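Local structure of oligopeptide-binding protein appA (Bacillus subtilis, 1XOC) at residues A[402-405]-A[410-413]; A[434-437]-A[443-446]. The protein captures oligopeptides for import by an ABC permease that can fully replace the Opp system in sporulation and genetic competence. One frame throughout, in Å; residues are numbered along the deposited sequence.

Interaction 1 (A[402-405]-A[410-413]); sequences VEQM and WDFD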
loop_
_atom_site.group_PDB
_atom_site.type_symbol
_atom_site.label_atom_id
_atom_site.label_comp_id
_atom_site.label_asym_id
_atom_site.label_seq_id
_atom_site.Cartn_x
_atom_site.Cartn_y
_atom_site.Cartn_z
ATOM N N VAL A 402 9.390 -6.936 -2.874
ATOM C CA VAL A 402 7.981 -7.184 -3.068
ATOM C C VAL A 402 7.758 -8.598 -3.559
ATOM O O VAL A 402 6.831 -9.261 -3.111
ATOM C CB VAL A 402 7.380 -6.158 -4.068
ATOM C CG1 VAL A 402 5.945 -6.532 -4.476
ATOM C CG2 VAL A 402 7.402 -4.750 -3.485
ATOM N N GLU A 403 8.587 -9.061 -4.482
ATOM C CA GLU A 403 8.448 -10.404 -5.010
ATOM C C GLU A 403 8.738 -11.444 -3.941
ATOM O O GLU A 403 8.063 -12.455 -3.850
ATOM C CB GLU A 403 9.344 -10.577 -6.233
ATOM C CG GLU A 403 9.283 -11.963 -6.846
ATOM C CD GLU A 403 10.002 -12.035 -8.164
ATOM O OE1 GLU A 403 10.004 -13.135 -8.770
ATOM O OE2 GLU A 403 10.553 -10.995 -8.609
ATOM N N GLN A 404 9.736 -11.173 -3.122
ATOM C CA GLN A 404 10.146 -12.073 -2.052
ATOM C C GLN A 404 9.082 -12.221 -0.959
ATOM O O GLN A 404 8.862 -13.331 -0.457
ATOM C CB GLN A 404 11.437 -11.554 -1.426
ATOM C CG GLN A 404 12.660 -11.867 -2.241
ATOM C CD GLN A 404 13.898 -11.082 -1.861
ATOM O OE1 GLN A 404 14.053 -10.604 -0.746
ATOM N NE2 GLN A 404 14.809 -10.971 -2.808
ATOM N N MET A 405 8.407 -11.133 -0.568
ATOM C CA MET A 405 7.472 -11.213 0.550
ATOM C C MET A 405 6.171 -11.898 0.141
ATOM O O MET A 405 5.534 -12.553 0.967
ATOM C CB MET A 405 7.165 -9.817 1.118
ATOM C CG MET A 405 6.368 -8.925 0.255
ATOM S SD MET A 405 6.165 -7.285 1.035
ATOM C CE MET A 405 7.809 -6.693 0.927
ATOM N N TRP A 410 7.333 -15.883 0.347
ATOM C CA TRP A 410 7.446 -15.541 1.761
ATOM C C TRP A 410 8.877 -15.647 2.264
ATOM O O TRP A 410 9.142 -16.175 3.354
ATOM C CB TRP A 410 6.558 -16.437 2.595
ATOM C CG TRP A 410 5.140 -16.438 2.128
ATOM C CD1 TRP A 410 4.207 -15.449 2.308
ATOM C CD2 TRP A 410 4.476 -17.500 1.452
ATOM N NE1 TRP A 410 3.015 -15.829 1.747
ATOM C CE2 TRP A 410 3.150 -17.087 1.225
ATOM C CE3 TRP A 410 4.879 -18.759 0.995
ATOM C CZ2 TRP A 410 2.219 -17.903 0.580
ATOM C CZ3 TRP A 410 3.969 -19.569 0.362
ATOM C CH2 TRP A 410 2.645 -19.137 0.151
ATOM N N ASP A 411 9.784 -15.111 1.451
ATOM C CA ASP A 411 11.214 -15.389 1.570
ATOM C C ASP A 411 11.861 -14.302 2.418
ATOM O O ASP A 411 12.609 -13.456 1.911
ATOM C CB ASP A 411 11.794 -15.426 0.166
ATOM C CG ASP A 411 13.285 -15.667 0.139
ATOM O OD1 ASP A 411 13.900 -15.220 -0.850
ATOM O OD2 ASP A 411 13.837 -16.240 1.098
ATOM N N PHE A 412 11.512 -14.320 3.704
ATOM C CA PHE A 412 12.059 -13.399 4.701
ATOM C C PHE A 412 11.845 -14.009 6.086
ATOM O O PHE A 412 10.903 -14.786 6.282
ATOM C CB PHE A 412 11.400 -12.007 4.600
ATOM C CG PHE A 412 9.948 -11.981 4.987
ATOM C CD1 PHE A 412 8.979 -12.406 4.108
ATOM C CD2 PHE A 412 9.567 -11.545 6.230
ATOM C CE1 PHE A 412 7.615 -12.366 4.464
ATOM C CE2 PHE A 412 8.189 -11.476 6.575
ATOM C CZ PHE A 412 7.243 -11.911 5.688
ATOM N N ASP A 413 12.737 -13.685 7.023
ATOM C CA ASP A 413 12.559 -14.014 8.446
ATOM C C ASP A 413 11.768 -12.887 9.094
ATOM O O ASP A 413 10.739 -13.099 9.753
ATOM C CB ASP A 413 13.902 -14.097 9.164
ATOM C CG ASP A 413 14.822 -15.186 8.625
ATOM O OD1 ASP A 413 14.330 -16.201 8.085
ATOM O OD2 ASP A 413 16.052 -15.006 8.777
#

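Interaction 2 (A[434-437]-A[443-446]); sequences SQIK and VWYK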
loop_
_atom_site.group_PDB
_atom_site.type_symbol
_atom_site.label_atom_id
_atom_site.label_comp_id
_atom_site.label_asym_id
_atom_site.label_seq_id
_atom_site.Cartn_x
_atom_site.Cartn_y
_atom_site.Cartn_z
ATOM N N SER A 434 -7.170 -16.952 5.979
ATOM C CA SER A 434 -7.514 -17.320 4.602
ATOM C C SER A 434 -6.666 -16.571 3.570
ATOM O O SER A 434 -6.627 -16.992 2.400
ATOM C CB SER A 434 -9.003 -17.064 4.315
ATOM O OG SER A 434 -9.305 -15.680 4.213
ATOM N N GLN A 435 -6.009 -15.486 3.987
ATOM C CA GLN A 435 -5.246 -14.629 3.070
ATOM C C GLN A 435 -3.765 -14.938 3.030
ATOM O O GLN A 435 -3.011 -14.235 2.392
ATOM C CB GLN A 435 -5.483 -13.157 3.420
ATOM C CG GLN A 435 -6.959 -12.763 3.303
ATOM C CD GLN A 435 -7.570 -13.135 1.963
ATOM O OE1 GLN A 435 -8.579 -13.897 1.878
ATOM N NE2 GLN A 435 -6.971 -12.615 0.907
ATOM N N ILE A 436 -3.358 -16.014 3.692
ATOM C CA ILE A 436 -1.975 -16.426 3.666
ATOM C C ILE A 436 -1.585 -17.018 2.307
ATOM O O ILE A 436 -0.574 -16.621 1.714
ATOM C CB ILE A 436 -1.698 -17.461 4.781
ATOM C CG1 ILE A 436 -1.858 -16.832 6.174
ATOM C CG2 ILE A 436 -0.284 -18.023 4.640
ATOM C CD1 ILE A 436 -1.813 -17.895 7.307
ATOM N N LYS A 437 -2.364 -17.976 1.830
ATOM C CA LYS A 437 -1.953 -18.755 0.666
ATOM C C LYS A 437 -1.805 -17.926 -0.598
ATOM O O LYS A 437 -0.844 -18.105 -1.355
ATOM C CB LYS A 437 -2.913 -19.912 0.421
ATOM C CG LYS A 437 -2.464 -20.851 -0.696
ATOM C CD LYS A 437 -3.490 -21.963 -0.929
ATOM C CE LYS A 437 -3.008 -22.982 -1.961
ATOM N NZ LYS A 437 -3.622 -24.331 -1.736
ATOM N N VAL A 443 2.918 -12.808 6.746
ATOM C CA VAL A 443 3.594 -13.288 7.972
ATOM C C VAL A 443 2.988 -14.561 8.574
ATOM O O VAL A 443 3.415 -15.013 9.653
ATOM C CB VAL A 443 3.671 -12.180 9.066
ATOM C CG1 VAL A 443 4.560 -11.010 8.606
ATOM C CG2 VAL A 443 2.261 -11.700 9.469
ATOM N N TRP A 444 1.991 -15.138 7.900
ATOM C CA TRP A 444 1.399 -16.396 8.346
ATOM C C TRP A 444 0.738 -16.318 9.719
ATOM O O TRP A 444 0.806 -17.251 10.524
ATOM C CB TRP A 444 2.445 -17.513 8.290
ATOM C CG TRP A 444 2.759 -17.905 6.902
ATOM C CD1 TRP A 444 3.320 -17.120 5.921
ATOM C CD2 TRP A 444 2.475 -19.155 6.305
ATOM N NE1 TRP A 444 3.432 -17.837 4.754
ATOM C CE2 TRP A 444 2.907 -19.088 4.958
ATOM C CE3 TRP A 444 1.896 -20.346 6.778
ATOM C CZ2 TRP A 444 2.779 -20.165 4.080
ATOM C CZ3 TRP A 444 1.768 -21.422 5.901
ATOM C CH2 TRP A 444 2.206 -21.320 4.565
ATOM N N TYR A 445 0.045 -15.215 9.946
ATOM C CA TYR A 445 -0.710 -15.008 11.166
ATOM C C TYR A 445 -2.064 -15.706 11.123
ATOM O O TYR A 445 -2.814 -15.580 10.174
ATOM C CB TYR A 445 -0.930 -13.506 11.364
ATOM C CG TYR A 445 -1.828 -13.177 12.522
ATOM C CD1 TYR A 445 -1.461 -13.477 13.806
ATOM C CD2 TYR A 445 -3.049 -12.551 12.321
ATOM C CE1 TYR A 445 -2.290 -13.158 14.880
ATOM C CE2 TYR A 445 -3.864 -12.207 13.372
ATOM C CZ TYR A 445 -3.480 -12.507 14.648
ATOM O OH TYR A 445 -4.314 -12.176 15.687
ATOM N N LYS A 446 -2.381 -16.447 12.184
ATOM C CA LYS A 446 -3.698 -17.052 12.330
ATOM C C LYS A 446 -4.190 -17.027 13.766
ATOM O O LYS A 446 -3.602 -17.671 14.640
ATOM C CB LYS A 446 -3.690 -18.500 11.857
ATOM C CG LYS A 446 -4.984 -19.227 12.225
ATOM C CD LYS A 446 -5.233 -20.423 11.352
ATOM C CE LYS A 446 -6.616 -20.977 11.587
ATOM N NZ LYS A 446 -6.866 -22.172 10.747
#

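Interaction 1 (A[402-405]-A[410-413])
The rings of W410 and F412 both meet M405, each at a slant. CD1 of the W410 indole lies 3.5 Å from M405 O, a carbonyl oxygen that is buried here and finds no hydrogen-bonding partner. The F412 phenyl brings CD1 to 4.0 Å from M405 CA, and its CE1 rests 4.2 Å from M405 CB; with CG set between the backbone N and the carbonyl carbon (chi1 68°), the ring is brought against the last residue of the helix. The flat side-chain ends of Q404 and D411 are turned against each other, their amide and carboxylate planes 58° apart, and the aliphatic CG of Q404 is what touches D411 OD1, at 3.8 Å.

One hydrogen bond joins the backbones. D411 N donates to Q404 O over 2.8 Å and almost straight, although it stands 37° above the carbonyl plane. D411 itself centres an inverse gamma turn, closed by a weak bond from F412 N to W410 O. K365, on strand 358-367, bridges the two sides by bonding Q404 OE1 and D411 O. The contact thus ties the C-terminal turn of helix 398-405 to the loop leading into strand 414-420, where the M405 side chain packs against M415 and M417 of that strand.

Interaction 2 (A[434-437]-A[443-446])
I436 and W444 make a CH-pi contact that dominates the meeting of these two loop segments. The CG2 methyl of I436 sits over the centre of one indole face, 3.3 Å above its plane. It lies over the bond shared by the two rings, 3.4 Å from both W444 CD2 and W444 CE2, and is 3.5 Å from the centroid of the five-membered ring, 16° off that ring's normal. CG2, anti to the I436 backbone N, is the branch directed at the indole, while CG1, beside that N (chi1 -66°), carries CD1 to the backbone of W444 and Y445.

The second kind of contact is aliphatic packing against backbone. I436 CD1 approaches W444 CA at 3.7 Å and Y445 O at 3.8 Å, and CG1 lies 3.9 Å from W444 CA. The isoleucine therefore fits into the angle between the indole and its own main chain, a chain that takes a left-handed conformation at W444.

The polar bonds that brace the segments include several to residues outside them. N441 links the two segments, through its backbone to Q435 and through ND2 to Y445 O, while Y445 OH is anchored on D480 at the end of helix 463-480.

Replacing W444 by an alanine would remove the indole and would probably leave the I436 CG2 methyl without the aromatic face it rests on, opening a gap beside it. Between the segments themselves, then, cohesion is dispersive, with the indole's pi cloud meeting a methyl group, and direct polar bonding plays no part.

Interaction 1 closes before interaction 2 opens along the chain, and their centres are 13 Å apart, yet the two touch directly. The indoles of W410 and W444 pack edge-to-face, with W444 NE1 3.4 Å from W410 CG. The six-membered ring of the W410 indole also reaches segment 434-437, its CZ2 lying 3.3 Å from I436 O, and F412 CZ meets V443 CG1 at 4.1 Å. W410 and F412 of interaction 1 are thus common to both neighbourhoods. The bound peptide is approached from interaction 1: V402 and M405 each pack on a polar side chain of it, which places the helix end beside the binding site, and interaction 2 is joined to that helix end through W410 and F412.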